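Local coordinates for hypothetical protein Cgl3021 (Corynebacterium glutamicum, PDB 2NSF) that catalyses the mycothiol-dependent cis-trans isomerisation of maleylpyruvate to fumarylpyruvate and binds a zinc ion, at residues A[22-27]-A[33-38]; A[81-86]-A[155-160]; A[187-192]-A[234-239]. One frame throughout, in Å; residues are numbered along the deposited sequence.

Interaction 1: residues A[22-27]-A[33-38]; sequences TTFHDL and LTLARL
In the N-terminal lead-in to helix 29-49, Phe24, in a short 3-10 turn (24-26), and Leu27, just after it, fold back over Leu35, a residue on the second turn of that helix. The contact is purely apolar and small, burying 134 Å² in all, and a single methyl group carries most of it. Leu35 CD1 lies 3.6 Å from Phe24 CE1, meeting the ring obliquely, and Leu27 CD1 approaches the same methyl to 3.7 Å. Phe24 CE1 also reaches Leu35 CB at 3.8 Å, as the two side chains run past each other in opposite directions, whereas Leu27 crosses Leu35 at about a right angle. Phe24 reaches the helix because its CG stands anti to the backbone N (chi1 -174°), which swings the ring out from a main chain whose CA is still 9.1 Å from the CA of Leu35.

The turn that presents Phe24 and leads into Leu27 is tied to itself. Thr23 N donates to Asp26 OD2 at 3.1 Å in a nearly straight bond of 165°, arriving on the anti side of the carboxylate and somewhat above its plane, while Asp26 N bonds back to Thr23 O. A short acid suits position 26, since its carboxylate can turn back to the start of the turn. The large ring of Phe24 suits a buried place between helices: it also packs on Ser162 and on the ring of Trp159, both of helix 156-171. Leucine serves at 27 and 35, where branched, flexible chains fill the partly exposed margin and both touch Val184 of helix 183-199. On the same helical turn, Leu35 O accepts a hydrogen bond from Trp166 NE1, and Ala36, small enough for close packing, lies against Ser162 and Trp132.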
ATOM      1  N   THR A  22     -16.398   9.407   3.215  1.00 46.85           N
ATOM      2  CA  THR A  22     -15.180   9.858   3.703  1.00 43.55           C
ATOM      3  C   THR A  22     -13.950   9.011   3.368  1.00 38.98           C
ATOM      4  O   THR A  22     -14.027   7.844   2.959  1.00 37.65           O
ATOM      5  CB  THR A  22     -15.442  10.208   5.231  1.00 45.27           C
ATOM      6  OG1 THR A  22     -14.274  10.065   6.004  1.00 47.70           O
ATOM      7  CG2 THR A  22     -16.626   9.362   5.782  1.00 46.28           C
ATOM      8  N   THR A  23     -12.814   9.694   3.425  1.00 35.05           N
ATOM      9  CA  THR A  23     -11.548   9.080   3.116  1.00 32.00           C
ATOM     10  C   THR A  23     -10.861   8.713   4.404  1.00 28.61           C
ATOM     11  O   THR A  23     -11.229   9.166   5.488  1.00 25.01           O
ATOM     12  CB  THR A  23     -10.615  10.038   2.353  1.00 32.56           C
ATOM     13  OG1 THR A  23     -10.129  11.043   3.251  1.00 33.24           O
ATOM     14  CG2 THR A  23     -11.349  10.703   1.204  1.00 34.31           C
ATOM     15  N   PHE A  24      -9.841   7.886   4.257  1.00 25.87           N
ATOM     16  CA  PHE A  24      -9.047   7.427   5.374  1.00 24.57           C
ATOM     17  C   PHE A  24      -8.533   8.625   6.165  1.00 24.87           C
ATOM     18  O   PHE A  24      -8.522   8.624   7.396  1.00 24.39           O
ATOM     19  CB  PHE A  24      -7.866   6.628   4.833  1.00 23.40           C
ATOM     20  CG  PHE A  24      -7.033   5.983   5.890  1.00 21.58           C
ATOM     21  CD1 PHE A  24      -7.330   4.707   6.343  1.00 21.78           C
ATOM     22  CD2 PHE A  24      -5.946   6.656   6.439  1.00 22.37           C
ATOM     23  CE1 PHE A  24      -6.549   4.098   7.330  1.00 22.67           C
ATOM     24  CE2 PHE A  24      -5.161   6.062   7.424  1.00 21.72           C
ATOM     25  CZ  PHE A  24      -5.464   4.782   7.871  1.00 21.34           C
ATOM     26  N   HIS A  25      -8.114   9.656   5.442  1.00 24.66           N
ATOM     27  CA  HIS A  25      -7.551  10.852   6.054  1.00 28.20           C
ATOM     28  C   HIS A  25      -8.483  11.634   6.979  1.00 30.28           C
ATOM     29  O   HIS A  25      -8.019  12.268   7.930  1.00 32.62           O
ATOM     30  CB  HIS A  25      -7.002  11.768   4.958  1.00 28.11           C
ATOM     31  CG  HIS A  25      -6.094  11.069   3.992  1.00 27.74           C
ATOM     32  ND1 HIS A  25      -4.955  10.402   4.390  1.00 28.34           N
ATOM     33  CD2 HIS A  25      -6.168  10.916   2.649  1.00 28.17           C
ATOM     34  CE1 HIS A  25      -4.368   9.867   3.335  1.00 28.72           C
ATOM     35  NE2 HIS A  25      -5.084  10.163   2.266  1.00 28.96           N
ATOM     36  N   ASP A  26      -9.787  11.586   6.714  1.00 32.07           N
ATOM     37  CA  ASP A  26     -10.769  12.305   7.532  1.00 33.64           C
ATOM     38  C   ASP A  26     -11.105  11.553   8.816  1.00 32.50           C
ATOM     39  O   ASP A  26     -11.737  12.105   9.719  1.00 32.00           O
ATOM     40  CB  ASP A  26     -12.075  12.518   6.759  1.00 36.92           C
ATOM     41  CG  ASP A  26     -11.866  13.176   5.414  1.00 40.35           C
ATOM     42  OD1 ASP A  26     -11.226  14.252   5.362  1.00 40.73           O
ATOM     43  OD2 ASP A  26     -12.358  12.619   4.407  1.00 42.77           O
ATOM     44  N   LEU A  27     -10.698  10.294   8.892  1.00 30.12           N
ATOM     45  CA  LEU A  27     -10.983   9.479  10.065  1.00 28.86           C
ATOM     46  C   LEU A  27     -10.176   9.908  11.281  1.00 29.55           C
ATOM     47  O   LEU A  27      -9.077  10.454  11.152  1.00 27.88           O
ATOM     48  CB  LEU A  27     -10.683   8.007   9.773  1.00 29.49           C
ATOM     49  CG  LEU A  27     -11.448   7.333   8.636  1.00 30.20           C
ATOM     50  CD1 LEU A  27     -10.924   5.916   8.439  1.00 30.49           C
ATOM     51  CD2 LEU A  27     -12.932   7.318   8.958  1.00 30.46           C
ATOM     52  N   LEU A  33      -5.498   4.024  13.209  1.00 21.96           N
ATOM     53  CA  LEU A  33      -4.572   3.083  13.833  1.00 23.23           C
ATOM     54  C   LEU A  33      -5.203   1.692  13.827  1.00 22.59           C
ATOM     55  O   LEU A  33      -4.530   0.693  13.568  1.00 22.07           O
ATOM     56  CB  LEU A  33      -4.257   3.511  15.269  1.00 24.54           C
ATOM     57  CG  LEU A  33      -3.333   2.577  16.064  1.00 27.08           C
ATOM     58  CD1 LEU A  33      -2.007   2.409  15.335  1.00 27.75           C
ATOM     59  CD2 LEU A  33      -3.108   3.145  17.459  1.00 27.05           C
ATOM     60  N   THR A  34      -6.500   1.625  14.108  1.00 22.74           N
ATOM     61  CA  THR A  34      -7.197   0.349  14.115  1.00 22.52           C
ATOM     62  C   THR A  34      -7.154  -0.296  12.732  1.00 21.57           C
ATOM     63  O   THR A  34      -6.919  -1.498  12.604  1.00 21.59           O
ATOM     64  CB  THR A  34      -8.662   0.524  14.563  1.00 23.62           C
ATOM     65  OG1 THR A  34      -8.678   0.977  15.921  1.00 26.22           O
ATOM     66  CG2 THR A  34      -9.425  -0.802  14.470  1.00 24.11           C
ATOM     67  N   LEU A  35      -7.376   0.504  11.696  1.00 19.82           N
ATOM     68  CA  LEU A  35      -7.352  -0.009  10.335  1.00 19.12           C
ATOM     69  C   LEU A  35      -5.972  -0.533   9.959  1.00 17.53           C
ATOM     70  O   LEU A  35      -5.859  -1.533   9.259  1.00 18.99           O
ATOM     71  CB  LEU A  35      -7.792   1.073   9.341  1.00 19.74           C
ATOM     72  CG  LEU A  35      -9.311   1.250   9.201  1.00 22.53           C
ATOM     73  CD1 LEU A  35      -9.601   2.484   8.370  1.00 22.34           C
ATOM     74  CD2 LEU A  35      -9.923   0.011   8.556  1.00 21.85           C
ATOM     75  N   ALA A  36      -4.923   0.141  10.425  1.00 18.01           N
ATOM     76  CA  ALA A  36      -3.562  -0.302  10.126  1.00 18.44           C
ATOM     77  C   ALA A  36      -3.285  -1.611  10.853  1.00 17.96           C
ATOM     78  O   ALA A  36      -2.662  -2.519  10.299  1.00 18.13           O
ATOM     79  CB  ALA A  36      -2.548   0.763  10.550  1.00 19.77           C
ATOM     80  N   ARG A  37      -3.743  -1.701  12.098  1.00 18.48           N
ATOM     81  CA  ARG A  37      -3.554  -2.908  12.892  1.00 19.90           C
ATOM     82  C   ARG A  37      -4.356  -4.062  12.294  1.00 18.36           C
ATOM     83  O   ARG A  37      -3.870  -5.186  12.214  1.00 17.10           O
ATOM     84  CB  ARG A  37      -3.976  -2.663  14.343  1.00 21.50           C
ATOM     85  CG  ARG A  37      -3.013  -1.766  15.103  1.00 23.73           C
ATOM     86  CD  ARG A  37      -3.555  -1.384  16.464  1.00 26.25           C
ATOM     87  NE  ARG A  37      -2.534  -0.730  17.279  1.00 26.32           N
ATOM     88  CZ  ARG A  37      -2.784  -0.072  18.405  1.00 29.79           C
ATOM     89  NH1 ARG A  37      -4.029   0.032  18.858  1.00 29.31           N
ATOM     90  NH2 ARG A  37      -1.787   0.481  19.084  1.00 31.17           N
ATOM     91  N   LEU A  38      -5.587  -3.781  11.872  1.00 18.38           N
ATOM     92  CA  LEU A  38      -6.428  -4.813  11.268  1.00 18.57           C
ATOM     93  C   LEU A  38      -5.792  -5.338   9.985  1.00 17.67           C
ATOM     94  O   LEU A  38      -5.791  -6.545   9.725  1.00 15.90           O
ATOM     95  CB  LEU A  38      -7.819  -4.251  10.957  1.00 20.12           C
ATOM     96  CG  LEU A  38      -8.766  -4.119  12.153  1.00 21.69           C
ATOM     97  CD1 LEU A  38     -10.011  -3.353  11.742  1.00 22.19           C
ATOM     98  CD2 LEU A  38      -9.131  -5.509  12.671  1.00 21.05           C
TER

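Interaction 2: residues A[81-86]-A[155-160]; sequences CNLMHW and SETLWM
Helix 81-86 and helix 156-160 run antiparallel, their short axes inclined at 174° and 10.6 Å apart at closest approach, with Leu83 opposite Thr157. That spacing leaves room for one layer of side chains, and Thr157 fills its middle. Its methyl CG2 sits 4.0 Å from Leu83 CB, the two side chains sliding past each other in opposite directions, and 3.8 Å from Met84 SD. The hydroxyl lies closer to the thioether, with Thr157 OG1 3.3 Å from Met84 SD, though no hydrogen bond joins them. Met84 leaves its own helix pointing to one side; the bend at chi2 (-43°) brings the sulfur across to the threonine, and that at chi3 (-58°) only turns the terminal CE. A turn further along, Met160 CE meets Leu83 CD1 at 4.3 Å, a looser apolar touch that both side chains share with Met95.

A threonine suits this buried spot because it is short, offers a methyl to Leu83, and can bond its hydroxyl within its own surroundings. Trp132 NE1, from helix 114-133, donates to Thr157 OG1, and the hydroxyl is also bonded to Ala154 O, three residues back in the chain. Glu164, a zinc ligand, follows Met160 by one helical turn, and the Met160 side chain lies about 6 Å from that of Glu164 and about 4 Å from a bound sulfate, probably from the crystallisation liquor. No hydrogen bond crosses between these segments; apolar packing and the polarisable sulfur make up the contact, while the buried hydroxyl is satisfied by other partners, which probably help to fix its rotation and leave the methyl facing Leu83.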
ATOM      1  N   CYS A  81       9.093   3.577  10.907  1.00 20.26           N
ATOM      2  CA  CYS A  81       9.554   3.841  12.265  1.00 20.27           C
ATOM      3  C   CYS A  81      10.466   5.059  12.221  1.00 20.42           C
ATOM      4  O   CYS A  81      10.436   5.896  13.118  1.00 21.36           O
ATOM      5  CB  CYS A  81      10.341   2.659  12.821  1.00 19.17           C
ATOM      6  SG  CYS A  81       9.325   1.321  13.448  1.00 22.56           S
ATOM      7  N   ASN A  82      11.279   5.152  11.173  1.00 21.17           N
ATOM      8  CA  ASN A  82      12.189   6.284  11.034  1.00 21.74           C
ATOM      9  C   ASN A  82      11.415   7.593  11.004  1.00 22.59           C
ATOM     10  O   ASN A  82      11.790   8.560  11.675  1.00 21.75           O
ATOM     11  CB  ASN A  82      13.036   6.156   9.765  1.00 21.30           C
ATOM     12  CG  ASN A  82      14.088   5.072   9.876  1.00 22.86           C
ATOM     13  OD1 ASN A  82      14.507   4.710  10.981  1.00 23.46           O
ATOM     14  ND2 ASN A  82      14.535   4.558   8.737  1.00 22.43           N
ATOM     15  N   LEU A  83      10.330   7.627  10.235  1.00 21.75           N
ATOM     16  CA  LEU A  83       9.521   8.836  10.146  1.00 21.50           C
ATOM     17  C   LEU A  83       8.903   9.179  11.493  1.00 21.95           C
ATOM     18  O   LEU A  83       8.788  10.353  11.848  1.00 21.51           O
ATOM     19  CB  LEU A  83       8.421   8.678   9.089  1.00 20.85           C
ATOM     20  CG  LEU A  83       8.885   8.475   7.642  1.00 20.28           C
ATOM     21  CD1 LEU A  83       7.669   8.470   6.718  1.00 20.29           C
ATOM     22  CD2 LEU A  83       9.847   9.587   7.236  1.00 21.32           C
ATOM     23  N   MET A  84       8.501   8.166  12.256  1.00 21.39           N
ATOM     24  CA  MET A  84       7.914   8.426  13.561  1.00 22.87           C
ATOM     25  C   MET A  84       8.974   8.942  14.534  1.00 24.49           C
ATOM     26  O   MET A  84       8.670   9.749  15.413  1.00 24.55           O
ATOM     27  CB  MET A  84       7.240   7.172  14.125  1.00 23.30           C
ATOM     28  CG  MET A  84       6.019   6.708  13.330  1.00 22.31           C
ATOM     29  SD  MET A  84       4.923   8.063  12.819  1.00 23.29           S
ATOM     30  CE  MET A  84       4.508   8.809  14.380  1.00 21.76           C
ATOM     31  N   HIS A  85      10.214   8.483  14.378  1.00 25.25           N
ATOM     32  CA  HIS A  85      11.297   8.945  15.247  1.00 26.49           C
ATOM     33  C   HIS A  85      11.582  10.405  14.909  1.00 25.56           C
ATOM     34  O   HIS A  85      11.784  11.237  15.790  1.00 26.14           O
ATOM     35  CB  HIS A  85      12.558   8.102  15.041  1.00 28.49           C
ATOM     36  CG  HIS A  85      13.736   8.579  15.833  1.00 32.36           C
ATOM     37  ND1 HIS A  85      14.659   9.474  15.334  1.00 34.76           N
ATOM     38  CD2 HIS A  85      14.122   8.316  17.104  1.00 33.77           C
ATOM     39  CE1 HIS A  85      15.561   9.739  16.262  1.00 34.15           C
ATOM     40  NE2 HIS A  85      15.257   9.051  17.348  1.00 34.66           N
ATOM     41  N   TRP A  86      11.591  10.700  13.614  1.00 23.98           N
ATOM     42  CA  TRP A  86      11.811  12.051  13.114  1.00 25.34           C
ATOM     43  C   TRP A  86      10.726  12.945  13.718  1.00 25.69           C
ATOM     44  O   TRP A  86      11.001  14.038  14.220  1.00 26.26           O
ATOM     45  CB  TRP A  86      11.704  12.022  11.584  1.00 24.10           C
ATOM     46  CG  TRP A  86      11.805  13.342  10.855  1.00 24.92           C
ATOM     47  CD1 TRP A  86      11.818  14.601  11.396  1.00 25.24           C
ATOM     48  CD2 TRP A  86      11.862  13.518   9.435  1.00 23.46           C
ATOM     49  NE1 TRP A  86      11.880  15.545  10.397  1.00 24.29           N
ATOM     50  CE2 TRP A  86      11.906  14.907   9.184  1.00 24.25           C
ATOM     51  CE3 TRP A  86      11.878  12.633   8.346  1.00 21.65           C
ATOM     52  CZ2 TRP A  86      11.967  15.433   7.889  1.00 25.06           C
ATOM     53  CZ3 TRP A  86      11.940  13.153   7.062  1.00 23.82           C
ATOM     54  CH2 TRP A  86      11.984  14.542   6.845  1.00 24.55           C
ATOM     55  N   SER A 155       1.327  11.433  10.837  1.00 21.79           N
ATOM     56  CA  SER A 155       0.151  10.573  10.874  1.00 22.08           C
ATOM     57  C   SER A 155      -0.051   9.834   9.557  1.00 20.14           C
ATOM     58  O   SER A 155      -0.748   8.821   9.509  1.00 19.27           O
ATOM     59  CB  SER A 155      -1.095  11.403  11.191  1.00 21.75           C
ATOM     60  OG  SER A 155      -1.186  12.508  10.316  1.00 23.02           O
ATOM     61  N   GLU A 156       0.554  10.348   8.492  1.00 19.48           N
ATOM     62  CA  GLU A 156       0.444   9.731   7.173  1.00 19.67           C
ATOM     63  C   GLU A 156       0.967   8.292   7.196  1.00 19.38           C
ATOM     64  O   GLU A 156       0.589   7.484   6.351  1.00 19.28           O
ATOM     65  CB  GLU A 156       1.236  10.539   6.142  1.00 19.00           C
ATOM     66  CG  GLU A 156       0.935  10.207   4.682  1.00 20.27           C
ATOM     67  CD  GLU A 156      -0.291  10.941   4.153  1.00 23.37           C
ATOM     68  OE1 GLU A 156      -0.834  11.793   4.889  1.00 23.86           O
ATOM     69  OE2 GLU A 156      -0.702  10.672   3.002  1.00 22.57           O
ATOM     70  N   THR A 157       1.833   7.976   8.157  1.00 19.79           N
ATOM     71  CA  THR A 157       2.386   6.622   8.239  1.00 19.28           C
ATOM     72  C   THR A 157       1.294   5.591   8.496  1.00 18.41           C
ATOM     73  O   THR A 157       1.442   4.427   8.138  1.00 17.92           O
ATOM     74  CB  THR A 157       3.451   6.490   9.352  1.00 18.87           C
ATOM     75  OG1 THR A 157       2.857   6.762  10.627  1.00 20.63           O
ATOM     76  CG2 THR A 157       4.607   7.453   9.104  1.00 19.59           C
ATOM     77  N   LEU A 158       0.201   6.015   9.121  1.00 18.19           N
ATOM     78  CA  LEU A 158      -0.901   5.097   9.386  1.00 16.96           C
ATOM     79  C   LEU A 158      -1.525   4.698   8.050  1.00 17.30           C
ATOM     80  O   LEU A 158      -1.876   3.537   7.835  1.00 16.66           O
ATOM     81  CB  LEU A 158      -1.945   5.765  10.285  1.00 19.08           C
ATOM     82  CG  LEU A 158      -1.465   6.153  11.690  1.00 20.56           C
ATOM     83  CD1 LEU A 158      -2.519   7.016  12.359  1.00 21.86           C
ATOM     84  CD2 LEU A 158      -1.181   4.900  12.518  1.00 21.37           C
ATOM     85  N   TRP A 159      -1.651   5.667   7.150  1.00 18.26           N
ATOM     86  CA  TRP A 159      -2.214   5.418   5.826  1.00 16.90           C
ATOM     87  C   TRP A 159      -1.211   4.642   4.978  1.00 18.02           C
ATOM     88  O   TRP A 159      -1.554   3.666   4.308  1.00 17.13           O
ATOM     89  CB  TRP A 159      -2.545   6.746   5.135  1.00 16.62           C
ATOM     90  CG  TRP A 159      -2.758   6.623   3.643  1.00 16.50           C
ATOM     91  CD1 TRP A 159      -2.044   7.249   2.663  1.00 16.70           C
ATOM     92  CD2 TRP A 159      -3.741   5.822   2.971  1.00 17.07           C
ATOM     93  NE1 TRP A 159      -2.517   6.890   1.423  1.00 18.44           N
ATOM     94  CE2 TRP A 159      -3.559   6.014   1.583  1.00 17.58           C
ATOM     95  CE3 TRP A 159      -4.760   4.959   3.405  1.00 16.90           C
ATOM     96  CZ2 TRP A 159      -4.355   5.378   0.621  1.00 18.27           C
ATOM     97  CZ3 TRP A 159      -5.556   4.324   2.444  1.00 16.09           C
ATOM     98  CH2 TRP A 159      -5.346   4.539   1.072  1.00 17.74           C
ATOM     99  N   MET A 160       0.039   5.084   5.011  1.00 17.75           N
ATOM    100  CA  MET A 160       1.079   4.429   4.229  1.00 18.23           C
ATOM    101  C   MET A 160       1.207   2.955   4.593  1.00 16.98           C
ATOM    102  O   MET A 160       1.310   2.101   3.713  1.00 18.02           O
ATOM    103  CB  MET A 160       2.411   5.147   4.441  1.00 18.34           C
ATOM    104  CG  MET A 160       2.416   6.566   3.903  1.00 19.34           C
ATOM    105  SD  MET A 160       3.757   7.552   4.585  1.00 22.45           S
ATOM    106  CE  MET A 160       5.112   7.003   3.587  1.00 20.88           C
TER

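Interaction 3: residues A[187-192]-A[234-239]; sequences RTLAAE and GIVRYA. With SO4 (sulfate ion), chain D.
Val236 meets Leu189 and Ala190 with one methyl each, joining helix 232-239 to helix 183-199. Val236 CG1 lies 3.9 Å from Leu189 CD1 and 4.1 Å from Leu189 CB, the two side chains crossing at about a right angle, while Val236 CG2 rests 4.1 Å from Ala190 CB. This division follows from chi1 of 174°, which sets CG1 anti to the backbone N and CG2 anti to the carbonyl carbon, so the fork of the valine opens onto both neighbours. Alanine suits position 190 because its single methyl lets the backbones draw together: its CA is 5.7 Å from the CA of Val236. No hydrogen bond crosses this buried, wholly apolar interface.

The next residue, Arg237, leaves the contact and reaches a sulfate ion, probably taken up from the crystallisation liquor. Arg237 NE donates to sulfate O3 at 2.6 Å with an almost linear N-H...O angle of 176°, and the ion lies at the edge of the guanidinium, near its plane. The chain is extended through chi2; the bend at chi3 (-83°) sets NE toward the ion. A second arm of the group is anchored where Arg237 NH2 bonds to Arg242 O, and Gly179 N gives the sulfate another donor. Arginine's several N-H groups let it bond that backbone carbonyl and, in this crystal, the sulfate.

Farther out, Leu189 also packs on Trp159 and Ile167, so helix 183-199 packs against both helix 156-171 and helix 232-239. Val236 touches Leu186 too, and Ala239 reaches Ile193 and Trp197, while Ile235, Tyr238 and Ala239 rest on Leu208 of strand 206-210, one of the strands of the C-terminal mixed sheet.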
ATOM      1  N   ARG A 187     -11.719   3.264  -1.275  1.00 16.41           N
ATOM      2  CA  ARG A 187     -12.108   4.565  -1.817  1.00 19.56           C
ATOM      3  C   ARG A 187     -10.925   5.521  -1.820  1.00 19.58           C
ATOM      4  O   ARG A 187     -10.727   6.275  -2.774  1.00 18.41           O
ATOM      5  CB  ARG A 187     -13.251   5.188  -1.009  1.00 21.77           C
ATOM      6  CG  ARG A 187     -14.601   4.506  -1.181  1.00 27.80           C
ATOM      7  CD  ARG A 187     -15.723   5.397  -0.649  1.00 29.84           C
ATOM      8  NE  ARG A 187     -15.485   5.811   0.732  1.00 30.82           N
ATOM      9  CZ  ARG A 187     -15.985   5.201   1.801  1.00 31.62           C
ATOM     10  NH1 ARG A 187     -16.770   4.140   1.662  1.00 32.96           N
ATOM     11  NH2 ARG A 187     -15.692   5.643   3.015  1.00 31.33           N
ATOM     12  N   THR A 188     -10.141   5.490  -0.747  1.00 17.34           N
ATOM     13  CA  THR A 188      -8.982   6.368  -0.651  1.00 18.07           C
ATOM     14  C   THR A 188      -7.925   5.972  -1.683  1.00 17.19           C
ATOM     15  O   THR A 188      -7.261   6.835  -2.262  1.00 17.16           O
ATOM     16  CB  THR A 188      -8.382   6.340   0.771  1.00 19.52           C
ATOM     17  OG1 THR A 188      -9.408   6.670   1.720  1.00 21.31           O
ATOM     18  CG2 THR A 188      -7.255   7.369   0.897  1.00 18.67           C
ATOM     19  N   LEU A 189      -7.776   4.671  -1.926  1.00 16.58           N
ATOM     20  CA  LEU A 189      -6.815   4.192  -2.918  1.00 17.49           C
ATOM     21  C   LEU A 189      -7.229   4.591  -4.334  1.00 18.19           C
ATOM     22  O   LEU A 189      -6.394   4.997  -5.146  1.00 17.73           O
ATOM     23  CB  LEU A 189      -6.684   2.663  -2.860  1.00 17.35           C
ATOM     24  CG  LEU A 189      -5.864   2.040  -1.733  1.00 18.74           C
ATOM     25  CD1 LEU A 189      -6.000   0.512  -1.788  1.00 17.12           C
ATOM     26  CD2 LEU A 189      -4.402   2.458  -1.878  1.00 19.57           C
ATOM     27  N   ALA A 190      -8.516   4.467  -4.641  1.00 17.17           N
ATOM     28  CA  ALA A 190      -8.989   4.825  -5.974  1.00 18.07           C
ATOM     29  C   ALA A 190      -8.680   6.290  -6.259  1.00 17.00           C
ATOM     30  O   ALA A 190      -8.220   6.643  -7.350  1.00 18.20           O
ATOM     31  CB  ALA A 190     -10.486   4.575  -6.083  1.00 16.41           C
ATOM     32  N   ALA A 191      -8.942   7.144  -5.275  1.00 16.77           N
ATOM     33  CA  ALA A 191      -8.689   8.573  -5.410  1.00 15.98           C
ATOM     34  C   ALA A 191      -7.196   8.862  -5.494  1.00 17.56           C
ATOM     35  O   ALA A 191      -6.747   9.604  -6.366  1.00 17.93           O
ATOM     36  CB  ALA A 191      -9.295   9.326  -4.231  1.00 16.89           C
ATOM     37  N   GLU A 192      -6.422   8.277  -4.588  1.00 18.37           N
ATOM     38  CA  GLU A 192      -4.982   8.528  -4.573  1.00 18.52           C
ATOM     39  C   GLU A 192      -4.274   8.091  -5.847  1.00 18.07           C
ATOM     40  O   GLU A 192      -3.457   8.830  -6.398  1.00 18.83           O
ATOM     41  CB  GLU A 192      -4.324   7.832  -3.384  1.00 19.21           C
ATOM     42  CG  GLU A 192      -2.869   8.230  -3.208  1.00 21.22           C
ATOM     43  CD  GLU A 192      -2.232   7.592  -1.997  1.00 21.62           C
ATOM     44  OE1 GLU A 192      -1.814   6.419  -2.095  1.00 23.52           O
ATOM     45  OE2 GLU A 192      -2.161   8.265  -0.947  1.00 24.64           O
ATOM     46  N   GLY A 234     -13.006  -4.026  -7.704  1.00 17.62           N
ATOM     47  CA  GLY A 234     -12.585  -4.298  -9.066  1.00 19.28           C
ATOM     48  C   GLY A 234     -11.744  -3.198  -9.694  1.00 19.76           C
ATOM     49  O   GLY A 234     -10.720  -3.482 -10.323  1.00 18.68           O
ATOM     50  N   ILE A 235     -12.151  -1.941  -9.537  1.00 19.43           N
ATOM     51  CA  ILE A 235     -11.374  -0.871 -10.147  1.00 18.97           C
ATOM     52  C   ILE A 235     -10.076  -0.615  -9.406  1.00 17.83           C
ATOM     53  O   ILE A 235      -9.102  -0.196 -10.013  1.00 18.08           O
ATOM     54  CB  ILE A 235     -12.175   0.458 -10.291  1.00 19.77           C
ATOM     55  CG1 ILE A 235     -12.593   1.008  -8.929  1.00 20.68           C
ATOM     56  CG2 ILE A 235     -13.392   0.219 -11.183  1.00 21.34           C
ATOM     57  CD1 ILE A 235     -13.179   2.415  -9.001  1.00 21.06           C
ATOM     58  N   VAL A 236     -10.048  -0.877  -8.102  1.00 17.88           N
ATOM     59  CA  VAL A 236      -8.816  -0.678  -7.353  1.00 16.76           C
ATOM     60  C   VAL A 236      -7.806  -1.769  -7.718  1.00 17.64           C
ATOM     61  O   VAL A 236      -6.624  -1.479  -7.874  1.00 16.38           O
ATOM     62  CB  VAL A 236      -9.068  -0.649  -5.831  1.00 15.82           C
ATOM     63  CG1 VAL A 236      -7.733  -0.584  -5.074  1.00 15.72           C
ATOM     64  CG2 VAL A 236      -9.911   0.575  -5.481  1.00 14.65           C
ATOM     65  N   ARG A 237      -8.252  -3.016  -7.868  1.00 17.67           N
ATOM     66  CA  ARG A 237      -7.317  -4.077  -8.260  1.00 18.85           C
ATOM     67  C   ARG A 237      -6.724  -3.680  -9.608  1.00 18.64           C
ATOM     68  O   ARG A 237      -5.520  -3.815  -9.842  1.00 18.71           O
ATOM     69  CB  ARG A 237      -8.024  -5.433  -8.406  1.00 19.73           C
ATOM     70  CG  ARG A 237      -7.152  -6.513  -9.069  1.00 20.46           C
ATOM     71  CD  ARG A 237      -7.909  -7.821  -9.319  1.00 21.48           C
ATOM     72  NE  ARG A 237      -7.951  -8.692  -8.142  1.00 25.16           N
ATOM     73  CZ  ARG A 237      -6.923  -9.413  -7.699  1.00 25.74           C
ATOM     74  NH1 ARG A 237      -7.062 -10.173  -6.622  1.00 24.10           N
ATOM     75  NH2 ARG A 237      -5.756  -9.381  -8.333  1.00 26.75           N
ATOM     76  N   TYR A 238      -7.587  -3.188 -10.492  1.00 17.63           N
ATOM     77  CA  TYR A 238      -7.173  -2.760 -11.824  1.00 18.42           C
ATOM     78  C   TYR A 238      -6.194  -1.588 -11.777  1.00 18.02           C
ATOM     79  O   TYR A 238      -5.123  -1.641 -12.384  1.00 19.66           O
ATOM     80  CB  TYR A 238      -8.405  -2.359 -12.653  1.00 18.23           C
ATOM     81  CG  TYR A 238      -8.062  -1.649 -13.945  1.00 19.35           C
ATOM     82  CD1 TYR A 238      -7.522  -2.342 -15.029  1.00 19.07           C
ATOM     83  CD2 TYR A 238      -8.248  -0.272 -14.072  1.00 20.25           C
ATOM     84  CE1 TYR A 238      -7.176  -1.679 -16.212  1.00 19.80           C
ATOM     85  CE2 TYR A 238      -7.904   0.401 -15.247  1.00 21.18           C
ATOM     86  CZ  TYR A 238      -7.368  -0.310 -16.310  1.00 21.67           C
ATOM     87  OH  TYR A 238      -7.023   0.349 -17.468  1.00 21.42           O
ATOM     88  N   ALA A 239      -6.560  -0.534 -11.054  1.00 17.33           N
ATOM     89  CA  ALA A 239      -5.709   0.652 -10.956  1.00 16.88           C
ATOM     90  C   ALA A 239      -4.370   0.332 -10.310  1.00 18.20           C
ATOM     91  O   ALA A 239      -3.349   0.948 -10.630  1.00 18.34           O
ATOM     92  CB  ALA A 239      -6.425   1.745 -10.163  1.00 18.15           C
TER
HETATM   93  S   SO4 D 403     -11.153  -9.540  -5.968  1.00 43.99           S
HETATM   94  O1  SO4 D 403     -10.898 -10.997  -5.929  1.00 45.16           O
HETATM   95  O2  SO4 D 403     -11.303  -8.914  -4.639  1.00 42.88           O
HETATM   96  O3  SO4 D 403     -10.275  -8.796  -6.891  1.00 44.51           O
HETATM   97  O4  SO4 D 403     -12.469  -9.426  -6.569  1.00 49.49           O

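In the fold
The three contacts follow one another along the chain without overlapping. Interactions 1 and 2 have centres 14 Å apart, interactions 1 and 3 16 Å, and interactions 2 and 3 22 Å, on opposite sides of the chain's centre. Trp159 of segment 155-160 links them all: its ring meets Phe24 and His25 of interaction 1, and its NE1 bonds to Glu192 of interaction 3, whose Thr188 and Arg187 also bond to the backbone of residues 22-24. Helix 156-171, in the N-terminal family region and the source of zinc ligands Glu164 and His168, thus packs against helix 183-199 of the C-terminal region, with the N-terminal segment fastened across both.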